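Local coordinates for ethanolamine kinase Pv091845 (Plasmodium vivax, PDB 2QG7), which probably phosphorylates ethanolamine, the first step in making phosphatidylethanolamine from ethanolamine in the malaria parasite, at residues His367-Ala372 with Pro412-Ser417; Met358-Asp363 with Met392-Thr397; Arg190-Ile193 with Lys197-Lys200; Pro382-Glu387 with Gln405-Ile410. One frame throughout, in Å; residues are numbered along the deposited sequence.

Contact 1: residues His367-Ala372 with Pro412-Ser417; sequences HFNEYA and PFYICS
Asn369 and Tyr414 carry this contact, helped by Phe368 and Ser417. The Asn369 amide donates both of its N-H groups from ND2 to the opposite segment. One bond runs from ND2 to the backbone O of Tyr414, 3.0 Å long and bent to 139° at the hydrogen. The acceptor lies almost in the plane of the amide, and ND2 is a little out of the carbonyl plane. The second bond, from ND2 to Ser417 OG, is weak at 3.3 Å but nearly straight. Ser417 OG swings anti to its backbone N (chi1 171°), which brings it beside the amide. The other end of the amide touches the phenol: OD1 of Asn369 sits 3.4 Å from CD1 of Tyr414, in the ring plane at its edge. Amide and ring planes are 75° apart. Farther along the phenol, Phe368 CB packs 3.9 Å from Tyr414 CE1 and 3.4 Å from Tyr414 OH. The near rim of the Phe368 ring, at CD2, also touches Tyr414 OH.

A second shell of partners surrounds these groups. Tyr414 OH is hydrogen-bonded to Glu387 and its ring makes a cation-pi contact with Lys457, while Ser417 OG has its stronger bond with Asn366, one turn before the Asn369 amide. The far end of the Phe368 ring runs on to Phe390, which it meets edge-to-face. The contact is buried and ties the end of helix 360-369 to the first turn of helix 413-430, with helices 384-395 and 452-455 packed beside it.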
loop_
_atom_site.group_PDB
_atom_site.type_symbol
_atom_site.label_atom_id
_atom_site.label_comp_id
_atom_site.label_asym_id
_atom_site.label_seq_id
_atom_site.Cartn_x
_atom_site.Cartn_y
_atom_site.Cartn_z
ATOM N N HIS D 367 -5.306 -18.553 4.624
ATOM C CA HIS D 367 -5.878 -18.070 5.844
ATOM C C HIS D 367 -4.845 -17.328 6.687
ATOM O O HIS D 367 -5.140 -16.328 7.345
ATOM C CB HIS D 367 -6.486 -19.232 6.648
ATOM C CG HIS D 367 -7.039 -18.810 7.981
ATOM N ND1 HIS D 367 -8.040 -17.872 8.104
ATOM C CD2 HIS D 367 -6.712 -19.173 9.243
ATOM C CE1 HIS D 367 -8.314 -17.675 9.382
ATOM N NE2 HIS D 367 -7.518 -18.445 10.098
ATOM N N PHE D 368 -3.626 -17.827 6.675
ATOM C CA PHE D 368 -2.545 -17.211 7.413
ATOM C C PHE D 368 -2.105 -15.866 6.802
ATOM O O PHE D 368 -1.716 -14.953 7.530
ATOM C CB PHE D 368 -1.370 -18.166 7.468
ATOM C CG PHE D 368 -1.570 -19.310 8.445
ATOM C CD1 PHE D 368 -2.532 -19.218 9.471
ATOM C CD2 PHE D 368 -0.781 -20.451 8.379
ATOM C CE1 PHE D 368 -2.706 -20.274 10.373
ATOM C CE2 PHE D 368 -0.924 -21.492 9.305
ATOM C CZ PHE D 368 -1.882 -21.404 10.288
ATOM N N ASN D 369 -2.193 -15.745 5.480
ATOM C CA ASN D 369 -2.015 -14.445 4.861
ATOM C C ASN D 369 -3.037 -13.404 5.313
ATOM O O ASN D 369 -2.752 -12.227 5.267
ATOM C CB ASN D 369 -1.965 -14.520 3.330
ATOM C CG ASN D 369 -0.596 -14.847 2.814
ATOM O OD1 ASN D 369 0.409 -14.467 3.410
ATOM N ND2 ASN D 369 -0.539 -15.527 1.675
ATOM N N GLU D 370 -4.215 -13.846 5.722
ATOM C CA GLU D 370 -5.315 -12.949 6.013
ATOM C C GLU D 370 -5.236 -12.396 7.417
ATOM O O GLU D 370 -6.108 -11.709 7.864
ATOM C CB GLU D 370 -6.660 -13.663 5.748
ATOM C CG GLU D 370 -6.971 -14.037 4.255
ATOM C CD GLU D 370 -7.083 -12.794 3.315
ATOM O OE1 GLU D 370 -6.899 -12.934 2.062
ATOM O OE2 GLU D 370 -7.402 -11.660 3.797
ATOM N N TYR D 371 -4.188 -12.719 8.131
ATOM C CA TYR D 371 -3.919 -12.197 9.448
ATOM C C TYR D 371 -3.499 -10.736 9.262
ATOM O O TYR D 371 -3.696 -9.884 10.173
ATOM C CB TYR D 371 -2.747 -12.985 10.067
ATOM C CG TYR D 371 -3.106 -14.288 10.793
ATOM C CD1 TYR D 371 -4.086 -15.171 10.288
ATOM C CD2 TYR D 371 -2.427 -14.661 11.957
ATOM C CE1 TYR D 371 -4.391 -16.354 10.949
ATOM C CE2 TYR D 371 -2.718 -15.853 12.625
ATOM C CZ TYR D 371 -3.699 -16.692 12.115
ATOM O OH TYR D 371 -4.015 -17.866 12.794
ATOM N N ALA D 372 -2.870 -10.481 8.107
ATOM C CA ALA D 372 -2.466 -9.140 7.647
ATOM C C ALA D 372 -3.651 -8.228 7.327
ATOM O O ALA D 372 -3.506 -7.006 7.368
ATOM C CB ALA D 372 -1.563 -9.255 6.429
ATOM N N PRO D 412 5.302 -22.991 0.825
ATOM C CA PRO D 412 5.263 -22.323 -0.480
ATOM C C PRO D 412 3.873 -21.838 -0.961
ATOM O O PRO D 412 3.782 -21.205 -2.019
ATOM C CB PRO D 412 5.734 -23.428 -1.432
ATOM C CG PRO D 412 5.327 -24.725 -0.753
ATOM C CD PRO D 412 5.437 -24.468 0.718
ATOM N N PHE D 413 2.793 -22.187 -0.254
ATOM C CA PHE D 413 1.440 -21.801 -0.662
ATOM C C PHE D 413 1.129 -20.357 -0.241
ATOM O O PHE D 413 0.153 -19.770 -0.716
ATOM C CB PHE D 413 0.377 -22.765 -0.097
ATOM C CG PHE D 413 0.360 -24.096 -0.772
ATOM C CD1 PHE D 413 1.231 -25.114 -0.362
ATOM C CD2 PHE D 413 -0.521 -24.342 -1.828
ATOM C CE1 PHE D 413 1.209 -26.316 -0.976
ATOM C CE2 PHE D 413 -0.547 -25.585 -2.473
ATOM C CZ PHE D 413 0.325 -26.554 -2.058
ATOM N N TYR D 414 1.962 -19.807 0.635
ATOM C CA TYR D 414 1.907 -18.409 0.984
ATOM C C TYR D 414 2.014 -17.505 -0.269
ATOM O O TYR D 414 1.147 -16.632 -0.520
ATOM C CB TYR D 414 3.040 -18.108 1.920
ATOM C CG TYR D 414 2.741 -18.296 3.378
ATOM C CD1 TYR D 414 2.084 -17.290 4.099
ATOM C CD2 TYR D 414 3.158 -19.461 4.062
ATOM C CE1 TYR D 414 1.831 -17.423 5.439
ATOM C CE2 TYR D 414 2.909 -19.607 5.438
ATOM C CZ TYR D 414 2.252 -18.579 6.108
ATOM O OH TYR D 414 1.987 -18.682 7.434
ATOM N N ILE D 415 3.070 -17.752 -1.049
ATOM C CA ILE D 415 3.290 -17.087 -2.334
ATOM C C ILE D 415 2.228 -17.396 -3.370
ATOM O O ILE D 415 1.880 -16.551 -4.194
ATOM C CB ILE D 415 4.669 -17.438 -2.953
ATOM C CG1 ILE D 415 5.812 -16.942 -2.034
ATOM C CG2 ILE D 415 4.819 -16.750 -4.332
ATOM C CD1 ILE D 415 7.064 -17.775 -2.290
ATOM N N CYS D 416 1.756 -18.618 -3.348
ATOM C CA CYS D 416 0.674 -19.063 -4.234
ATOM C C CYS D 416 -0.658 -18.262 -3.987
ATOM O O CYS D 416 -1.372 -17.856 -4.899
ATOM C CB CYS D 416 0.468 -20.569 -3.986
ATOM S SG CYS D 416 -0.747 -21.257 -5.058
ATOM N N SER D 417 -0.969 -18.074 -2.719
ATOM C CA SER D 417 -2.069 -17.257 -2.276
ATOM C C SER D 417 -1.899 -15.759 -2.675
ATOM O O SER D 417 -2.862 -15.120 -3.074
ATOM C CB SER D 417 -2.137 -17.387 -0.753
ATOM O OG SER D 417 -3.037 -16.465 -0.215
#

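Contact 2: residues Met358-Asp363 with Met392-Thr397; sequences MERAYD and MHYLGT
The backbones of Arg360 and Tyr394 stay well apart, their CA atoms 11.0 Å from each other, and long side chains bridge the space. Arg360 leaves its helix with CG between the backbone N and the carbonyl carbon (chi1 58°), and its chain then runs extended from CG to NE. Its CD passes 3.6 Å from Tyr394 OH. Beyond it, NH1 comes to 4.0 Å from Tyr394 CE2, in the plane of the ring at its edge. Guanidinium and ring are turned 56° against each other, so they do not stack. Leu395 crosses the arginine at about a right angle and sets its CD2 methyl 3.6 Å from Arg360 NH1.

One water joins the two polar ends. It accepts from Arg360 NH1 at 2.8 Å and lies 2.9 Å from Tyr394 OH. Both residues also have protein partners. NE of Arg360, not the NH1 that holds the water, makes a salt bridge with Glu409, and Tyr394 OH is hydrogen-bonded to His210 ND1. The other ring nitrogen of His210 bonds Asp363, whose carboxylate also accepts from the backbone N atoms of His294 and Cys295. A polar chain thus runs from Tyr394 to the segment beginning at His294. That segment is consistent with the HxD-type Brenner motif of kinase-like phosphotransferases, and residues 358-363 are probably part of the choline kinase signature.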
loop_
_atom_site.group_PDB
_atom_site.type_symbol
_atom_site.label_atom_id
_atom_site.label_comp_id
_atom_site.label_asym_id
_atom_site.label_seq_id
_atom_site.Cartn_x
_atom_site.Cartn_y
_atom_site.Cartn_z
ATOM N N MET D 358 -9.086 -28.136 -3.674
ATOM C CA MET D 358 -7.713 -27.677 -3.828
ATOM C C MET D 358 -6.883 -28.392 -2.787
ATOM O O MET D 358 -7.442 -29.033 -1.910
ATOM C CB MET D 358 -7.633 -26.164 -3.552
ATOM C CG MET D 358 -8.252 -25.284 -4.600
ATOM S SD MET D 358 -7.931 -23.516 -4.373
ATOM C CE MET D 358 -8.848 -22.880 -5.780
ATOM N N GLU D 359 -5.565 -28.225 -2.862
ATOM C CA GLU D 359 -4.631 -28.616 -1.830
ATOM C C GLU D 359 -5.024 -28.005 -0.499
ATOM O O GLU D 359 -5.305 -26.819 -0.417
ATOM C CB GLU D 359 -3.228 -28.150 -2.203
ATOM C CG GLU D 359 -2.584 -28.886 -3.393
ATOM C CD GLU D 359 -2.907 -28.300 -4.753
ATOM O OE1 GLU D 359 -3.908 -27.527 -4.884
ATOM O OE2 GLU D 359 -2.153 -28.595 -5.727
ATOM N N ARG D 360 -5.018 -28.821 0.549
ATOM C CA ARG D 360 -5.382 -28.394 1.881
ATOM C C ARG D 360 -4.431 -27.364 2.404
ATOM O O ARG D 360 -4.790 -26.572 3.296
ATOM C CB ARG D 360 -5.490 -29.587 2.859
ATOM C CG ARG D 360 -4.228 -30.443 3.015
ATOM C CD ARG D 360 -4.163 -31.150 4.357
ATOM N NE ARG D 360 -2.873 -31.829 4.589
ATOM C CZ ARG D 360 -2.563 -32.616 5.637
ATOM N NH1 ARG D 360 -3.459 -32.869 6.595
ATOM N NH2 ARG D 360 -1.341 -33.169 5.729
ATOM N N ALA D 361 -3.211 -27.377 1.876
ATOM C CA ALA D 361 -2.161 -26.471 2.336
ATOM C C ALA D 361 -2.385 -25.045 1.782
ATOM O O ALA D 361 -2.072 -24.065 2.470
ATOM C CB ALA D 361 -0.822 -26.989 1.970
ATOM N N TYR D 362 -2.959 -24.935 0.574
ATOM C CA TYR D 362 -3.438 -23.644 0.082
ATOM C C TYR D 362 -4.434 -22.902 1.025
ATOM O O TYR D 362 -4.264 -21.705 1.291
ATOM C CB TYR D 362 -4.046 -23.785 -1.289
ATOM C CG TYR D 362 -4.536 -22.478 -1.796
ATOM C CD1 TYR D 362 -3.660 -21.569 -2.425
ATOM C CD2 TYR D 362 -5.880 -22.115 -1.637
ATOM C CE1 TYR D 362 -4.120 -20.341 -2.907
ATOM C CE2 TYR D 362 -6.350 -20.864 -2.088
ATOM C CZ TYR D 362 -5.463 -19.994 -2.733
ATOM O OH TYR D 362 -5.951 -18.782 -3.173
ATOM N N ASP D 363 -5.453 -23.618 1.513
ATOM C CA ASP D 363 -6.473 -23.034 2.360
ATOM C C ASP D 363 -5.951 -22.548 3.699
ATOM O O ASP D 363 -6.441 -21.560 4.229
ATOM C CB ASP D 363 -7.605 -24.034 2.565
ATOM C CG ASP D 363 -8.992 -23.386 2.591
ATOM O OD1 ASP D 363 -9.141 -22.197 2.169
ATOM O OD2 ASP D 363 -9.926 -24.099 3.026
ATOM N N MET D 392 -1.953 -27.913 15.223
ATOM C CA MET D 392 -2.226 -28.871 16.277
ATOM C C MET D 392 -3.742 -29.111 16.413
ATOM O O MET D 392 -4.190 -30.271 16.463
ATOM C CB MET D 392 -1.632 -28.393 17.611
ATOM C CG MET D 392 -2.071 -29.239 18.828
ATOM S SD MET D 392 -1.706 -28.351 20.351
ATOM C CE MET D 392 0.017 -28.908 20.572
ATOM N N HIS D 393 -4.516 -28.025 16.479
ATOM C CA HIS D 393 -5.965 -28.140 16.598
ATOM C C HIS D 393 -6.646 -28.421 15.270
ATOM O O HIS D 393 -7.820 -28.780 15.223
ATOM C CB HIS D 393 -6.575 -26.930 17.288
ATOM C CG HIS D 393 -6.107 -26.737 18.691
ATOM N ND1 HIS D 393 -6.547 -27.526 19.735
ATOM C CD2 HIS D 393 -5.241 -25.844 19.229
ATOM C CE1 HIS D 393 -5.983 -27.113 20.859
ATOM N NE2 HIS D 393 -5.184 -26.096 20.581
ATOM N N TYR D 394 -5.895 -28.277 14.187
ATOM C CA TYR D 394 -6.403 -28.639 12.865
ATOM C C TYR D 394 -6.348 -30.152 12.732
ATOM O O TYR D 394 -7.322 -30.786 12.373
ATOM C CB TYR D 394 -5.621 -27.933 11.722
ATOM C CG TYR D 394 -5.918 -28.458 10.327
ATOM C CD1 TYR D 394 -7.084 -28.084 9.647
ATOM C CD2 TYR D 394 -5.059 -29.344 9.700
ATOM C CE1 TYR D 394 -7.357 -28.565 8.359
ATOM C CE2 TYR D 394 -5.350 -29.881 8.456
ATOM C CZ TYR D 394 -6.494 -29.460 7.776
ATOM O OH TYR D 394 -6.762 -29.931 6.502
ATOM N N LEU D 395 -5.182 -30.727 12.988
ATOM C CA LEU D 395 -4.995 -32.152 12.842
ATOM C C LEU D 395 -5.648 -32.957 13.990
ATOM O O LEU D 395 -6.047 -34.082 13.774
ATOM C CB LEU D 395 -3.509 -32.472 12.739
ATOM C CG LEU D 395 -2.823 -32.108 11.437
ATOM C CD1 LEU D 395 -1.364 -32.247 11.624
ATOM C CD2 LEU D 395 -3.309 -32.943 10.238
ATOM N N GLY D 396 -5.709 -32.383 15.189
ATOM C CA GLY D 396 -6.297 -33.055 16.336
ATOM C C GLY D 396 -5.286 -33.933 17.037
ATOM O O GLY D 396 -5.614 -35.026 17.504
ATOM N N THR D 397 -4.048 -33.456 17.104
ATOM C CA THR D 397 -2.951 -34.263 17.600
ATOM C C THR D 397 -1.862 -33.403 18.187
ATOM O O THR D 397 -1.618 -32.275 17.716
ATOM C CB THR D 397 -2.376 -35.224 16.495
ATOM O OG1 THR D 397 -1.452 -36.133 17.101
ATOM C CG2 THR D 397 -1.692 -34.469 15.308
HETATM O O HOH W 1 -6.301 -32.811 6.608
#

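Contact 3: residues Arg190-Ile193 with Lys197-Lys200; sequences REDI and KFQK
Asp192 and Phe198 have nearly the same first torsion, chi1 -68° and -64°. With the two backbones as they stand, these torsions let the side chains lie side by side, pointing the same way. The Phe198 ring comes against the backbone end of Asp192. Its CD1 is 3.3 Å from Asp192 O, and Phe198 CB is equally close to that oxygen. Asp192 CB is 4.0 Å from Phe198 CD1. Farther out, OD2 of Asp192 is 4.0 Å from Phe198 CE1. Carboxylate and ring planes are 48° apart. The carboxylate is held on its other oxygen, OD1, which accepts from the backbone N of Ser189.

Gln199 touches the first helix with its chain. Its CG lies 3.5 Å from Ile193 O. The extended chain beyond CG carries the amide to Tyr371, in the loop after helix 360-369, and to helix 384-395. NE2 bonds Tyr371 OH and the backbone O of Glu386, and OE1 bonds His389 ND1, so both ends of the amide have partners.

The arrangement is a short connection between a brief, weakly bonded helix, 190-194, and helix 196-210. They open the helical lobe after the five-stranded sheet, as expected for the kinase-like fold of this family.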
loop_
_atom_site.group_PDB
_atom_site.type_symbol
_atom_site.label_atom_id
_atom_site.label_comp_id
_atom_site.label_asym_id
_atom_site.label_seq_id
_atom_site.Cartn_x
_atom_site.Cartn_y
_atom_site.Cartn_z
ATOM N N ARG D 190 -9.259 -9.305 12.060
ATOM C CA ARG D 190 -8.014 -9.982 11.796
ATOM C C ARG D 190 -7.249 -10.190 13.092
ATOM O O ARG D 190 -6.385 -11.051 13.161
ATOM C CB ARG D 190 -7.177 -9.239 10.741
ATOM C CG ARG D 190 -6.792 -7.869 11.183
ATOM C CD ARG D 190 -5.823 -7.186 10.289
ATOM N NE ARG D 190 -5.245 -6.040 10.982
ATOM C CZ ARG D 190 -4.423 -5.145 10.423
ATOM N NH1 ARG D 190 -4.088 -5.269 9.128
ATOM N NH2 ARG D 190 -3.943 -4.136 11.171
ATOM N N GLU D 191 -7.561 -9.419 14.126
ATOM C CA GLU D 191 -6.939 -9.682 15.400
ATOM C C GLU D 191 -7.620 -10.845 16.089
ATOM O O GLU D 191 -6.967 -11.515 16.897
ATOM C CB GLU D 191 -6.824 -8.441 16.334
ATOM C CG GLU D 191 -7.850 -7.326 16.107
ATOM C CD GLU D 191 -7.550 -6.451 14.852
ATOM O OE1 GLU D 191 -6.394 -5.970 14.725
ATOM O OE2 GLU D 191 -8.466 -6.233 14.010
ATOM N N ASP D 192 -8.902 -11.107 15.777
ATOM C CA ASP D 192 -9.567 -12.285 16.318
ATOM C C ASP D 192 -9.000 -13.577 15.756
ATOM O O ASP D 192 -8.752 -14.508 16.515
ATOM C CB ASP D 192 -11.072 -12.250 16.090
ATOM C CG ASP D 192 -11.757 -11.167 16.901
ATOM O OD1 ASP D 192 -12.809 -10.668 16.447
ATOM O OD2 ASP D 192 -11.262 -10.790 17.985
ATOM N N ILE D 193 -8.825 -13.647 14.434
ATOM C CA ILE D 193 -8.304 -14.848 13.795
ATOM C C ILE D 193 -6.888 -15.225 14.215
ATOM O O ILE D 193 -6.486 -16.379 14.101
ATOM C CB ILE D 193 -8.474 -14.839 12.230
ATOM C CG1 ILE D 193 -7.505 -13.845 11.522
ATOM C CG2 ILE D 193 -9.977 -14.676 11.877
ATOM C CD1 ILE D 193 -7.594 -13.925 10.019
ATOM N N LYS D 197 -7.356 -18.420 21.017
ATOM C CA LYS D 197 -8.706 -18.814 21.362
ATOM C C LYS D 197 -9.558 -19.115 20.108
ATOM O O LYS D 197 -10.307 -20.102 20.078
ATOM C CB LYS D 197 -9.288 -17.675 22.214
ATOM C CG LYS D 197 -10.827 -17.608 22.380
ATOM C CD LYS D 197 -11.255 -16.241 23.030
ATOM C CE LYS D 197 -12.809 -16.131 23.018
ATOM N NZ LYS D 197 -13.375 -14.785 23.575
ATOM N N PHE D 198 -9.436 -18.297 19.065
ATOM C CA PHE D 198 -10.178 -18.534 17.810
ATOM C C PHE D 198 -9.414 -19.424 16.822
ATOM O O PHE D 198 -10.029 -20.123 16.029
ATOM C CB PHE D 198 -10.592 -17.207 17.138
ATOM C CG PHE D 198 -11.554 -16.390 17.950
ATOM C CD1 PHE D 198 -11.114 -15.267 18.656
ATOM C CD2 PHE D 198 -12.899 -16.752 18.031
ATOM C CE1 PHE D 198 -12.007 -14.501 19.412
ATOM C CE2 PHE D 198 -13.800 -16.013 18.810
ATOM C CZ PHE D 198 -13.360 -14.883 19.485
ATOM N N GLN D 199 -8.080 -19.379 16.863
ATOM C CA GLN D 199 -7.256 -20.277 16.042
ATOM C C GLN D 199 -7.706 -21.718 16.213
ATOM O O GLN D 199 -7.970 -22.426 15.240
ATOM C CB GLN D 199 -5.791 -20.198 16.470
ATOM C CG GLN D 199 -5.012 -18.956 16.030
ATOM C CD GLN D 199 -3.530 -19.186 16.251
ATOM O OE1 GLN D 199 -3.099 -19.483 17.370
ATOM N NE2 GLN D 199 -2.741 -19.122 15.182
ATOM N N LYS D 200 -7.776 -22.136 17.485
ATOM C CA LYS D 200 -8.358 -23.420 17.902
ATOM C C LYS D 200 -9.702 -23.723 17.222
ATOM O O LYS D 200 -9.858 -24.762 16.609
ATOM C CB LYS D 200 -8.468 -23.465 19.445
ATOM C CG LYS D 200 -9.156 -24.746 20.019
ATOM C CD LYS D 200 -9.094 -24.742 21.500
ATOM C CE LYS D 200 -10.370 -25.284 22.099
ATOM N NZ LYS D 200 -10.369 -26.811 22.289
#

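Contact 4: residues Pro382-Glu387 with Gln405-Ile410; sequences PSKEEE and QLIREI
The flat group here is the carboxylate of Glu387, and two isoleucines meet it in different ways. Ile410 places its CD1 methyl over one face, 4.1 Å from Glu387 CD. Ile407 comes beside the group instead, with CG2 3.6 Å from Glu387 OE1. The remaining oxygen, OE2, is hydrogen-bonded to Tyr414 OH. That bond helps to fix the rotation of the carboxylate, which is buried. The two isoleucine methyls meet it on the side of helix 400-410.

The straight Glu387 chain and the Ile410 side chain run antiparallel past each other. Lys384, one turn earlier, approaches from the solvent side. Its chain bends at chi2 (91°) and again at chi4. The lysine chain crosses the Ile407 side chain at about a right angle, leaving NZ beside its methyls. NZ of Lys384 lies 3.8 Å from Ile407 CG2 and 3.9 Å from Ile407 CD1. Ile407 is therefore flanked by the lysine and the glutamate of one helix face. It also touches Tyr388 and Ile391 farther along that helix.

Ser383 is the N-cap of the first helix, its OG accepting a weak 3.5 Å bond from Glu386 N. The whole is helix-on-helix packing between 384-395 and 400-410, two successive helices in the helical lobe of this kinase family.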
loop_
_atom_site.group_PDB
_atom_site.type_symbol
_atom_site.label_atom_id
_atom_site.label_comp_id
_atom_site.label_asym_id
_atom_site.label_seq_id
_atom_site.Cartn_x
_atom_site.Cartn_y
_atom_site.Cartn_z
ATOM N N PRO D 382 1.434 -15.433 10.884
ATOM C CA PRO D 382 1.950 -16.230 12.046
ATOM C C PRO D 382 3.463 -16.593 12.031
ATOM O O PRO D 382 4.011 -16.961 10.972
ATOM C CB PRO D 382 1.080 -17.507 12.017
ATOM C CG PRO D 382 0.548 -17.610 10.668
ATOM C CD PRO D 382 0.396 -16.181 10.135
ATOM N N SER D 383 4.118 -16.451 13.211
ATOM C CA SER D 383 5.403 -17.171 13.469
ATOM C C SER D 383 5.248 -18.698 13.447
ATOM O O SER D 383 4.134 -19.215 13.554
ATOM C CB SER D 383 6.035 -16.757 14.804
ATOM O OG SER D 383 5.197 -17.114 15.886
ATOM N N LYS D 384 6.375 -19.412 13.299
ATOM C CA LYS D 384 6.438 -20.897 13.404
ATOM C C LYS D 384 5.601 -21.453 14.559
ATOM O O LYS D 384 4.910 -22.454 14.426
ATOM C CB LYS D 384 7.897 -21.352 13.587
ATOM C CG LYS D 384 8.148 -22.856 13.395
ATOM C CD LYS D 384 8.504 -23.201 11.945
ATOM C CE LYS D 384 9.328 -24.497 11.864
ATOM N NZ LYS D 384 8.623 -25.704 12.430
ATOM N N GLU D 385 5.684 -20.765 15.685
ATOM C CA GLU D 385 4.996 -21.092 16.910
ATOM C C GLU D 385 3.481 -20.950 16.767
ATOM O O GLU D 385 2.709 -21.783 17.281
ATOM C CB GLU D 385 5.525 -20.187 18.033
ATOM C CG GLU D 385 4.969 -20.555 19.403
ATOM C CD GLU D 385 5.612 -19.808 20.578
ATOM O OE1 GLU D 385 6.605 -19.051 20.385
ATOM O OE2 GLU D 385 5.113 -20.024 21.723
ATOM N N GLU D 386 3.063 -19.879 16.078
ATOM C CA GLU D 386 1.651 -19.618 15.820
ATOM C C GLU D 386 1.080 -20.528 14.747
ATOM O O GLU D 386 -0.086 -20.915 14.823
ATOM C CB GLU D 386 1.440 -18.175 15.445
ATOM C CG GLU D 386 1.686 -17.210 16.547
ATOM C CD GLU D 386 1.522 -15.770 16.088
ATOM O OE1 GLU D 386 0.478 -15.414 15.466
ATOM O OE2 GLU D 386 2.456 -14.981 16.365
ATOM N N GLU D 387 1.879 -20.865 13.746
ATOM C CA GLU D 387 1.469 -21.859 12.773
ATOM C C GLU D 387 1.230 -23.238 13.438
ATOM O O GLU D 387 0.314 -23.998 13.068
ATOM C CB GLU D 387 2.522 -21.992 11.687
ATOM C CG GLU D 387 2.673 -20.776 10.827
ATOM C CD GLU D 387 3.679 -20.953 9.686
ATOM O OE1 GLU D 387 4.510 -21.893 9.736
ATOM O OE2 GLU D 387 3.658 -20.114 8.741
ATOM N N GLN D 405 5.261 -31.427 9.986
ATOM C CA GLN D 405 5.323 -31.901 8.640
ATOM C C GLN D 405 4.285 -31.147 7.813
ATOM O O GLN D 405 4.462 -30.968 6.585
ATOM C CB GLN D 405 5.032 -33.399 8.670
ATOM C CG GLN D 405 5.351 -34.125 7.410
ATOM C CD GLN D 405 5.711 -35.585 7.649
ATOM O OE1 GLN D 405 5.530 -36.139 8.796
ATOM N NE2 GLN D 405 6.225 -36.228 6.546
ATOM N N LEU D 406 3.188 -30.739 8.462
ATOM C CA LEU D 406 2.198 -29.923 7.777
ATOM C C LEU D 406 2.645 -28.430 7.746
ATOM O O LEU D 406 2.338 -27.708 6.793
ATOM C CB LEU D 406 0.785 -30.123 8.356
ATOM C CG LEU D 406 -0.413 -29.337 7.782
ATOM C CD1 LEU D 406 -0.580 -29.407 6.225
ATOM C CD2 LEU D 406 -1.694 -29.778 8.443
ATOM N N ILE D 407 3.379 -28.008 8.779
ATOM C CA ILE D 407 4.099 -26.732 8.759
ATOM C C ILE D 407 4.963 -26.541 7.478
ATOM O O ILE D 407 4.800 -25.547 6.770
ATOM C CB ILE D 407 4.912 -26.504 10.061
ATOM C CG1 ILE D 407 3.971 -26.328 11.253
ATOM C CG2 ILE D 407 5.750 -25.280 9.949
ATOM C CD1 ILE D 407 4.715 -26.014 12.592
ATOM N N ARG D 408 5.813 -27.517 7.165
ATOM C CA ARG D 408 6.605 -27.522 5.950
ATOM C C ARG D 408 5.768 -27.454 4.676
ATOM O O ARG D 408 6.175 -26.826 3.686
ATOM C CB ARG D 408 7.472 -28.810 5.894
ATOM C CG ARG D 408 8.668 -28.862 6.869
ATOM C CD ARG D 408 9.968 -28.474 6.161
ATOM N NE ARG D 408 10.349 -29.451 5.118
ATOM C CZ ARG D 408 11.533 -29.458 4.489
ATOM N NH1 ARG D 408 11.787 -30.382 3.562
ATOM N NH2 ARG D 408 12.470 -28.537 4.780
ATOM N N GLU D 409 4.636 -28.167 4.687
ATOM C CA GLU D 409 3.783 -28.350 3.514
ATOM C C GLU D 409 3.112 -27.053 3.063
ATOM O O GLU D 409 2.861 -26.859 1.864
ATOM C CB GLU D 409 2.720 -29.382 3.847
ATOM C CG GLU D 409 2.005 -29.985 2.653
ATOM C CD GLU D 409 0.859 -30.913 3.120
ATOM O OE1 GLU D 409 1.178 -31.974 3.724
ATOM O OE2 GLU D 409 -0.345 -30.613 2.864
ATOM N N ILE D 410 2.802 -26.176 4.029
ATOM C CA ILE D 410 1.978 -24.979 3.746
ATOM C C ILE D 410 2.829 -23.815 3.241
ATOM O O ILE D 410 2.310 -22.833 2.695
ATOM C CB ILE D 410 1.113 -24.507 4.962
ATOM C CG1 ILE D 410 1.990 -24.064 6.134
ATOM C CG2 ILE D 410 0.140 -25.594 5.378
ATOM C CD1 ILE D 410 1.286 -23.156 7.134
#

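Contact 3 closes first along the chain, before the other three open. Contact 2 then crosses both contact 1 and contact 4, and contact 4 is nested within the span closed by contact 1. Contacts 1, 2 and 4 have centres 10 to 14 Å apart. Helix 360-369 serves contacts 1 and 2, and helix 384-395 serves contacts 2 and 4. Among the links between them are Tyr414 to Glu387, Arg360 to Glu409, and Phe413 packed on Ala361. Contact 3 stands about 16 Å from each, centre to centre. It is connected chiefly to contacts 1 and 4 through Gln199, and to contact 2 where Lys200 touches His393. Together they tie several helices of the helical lobe to one another, next to the helix that probably carries the choline kinase signature.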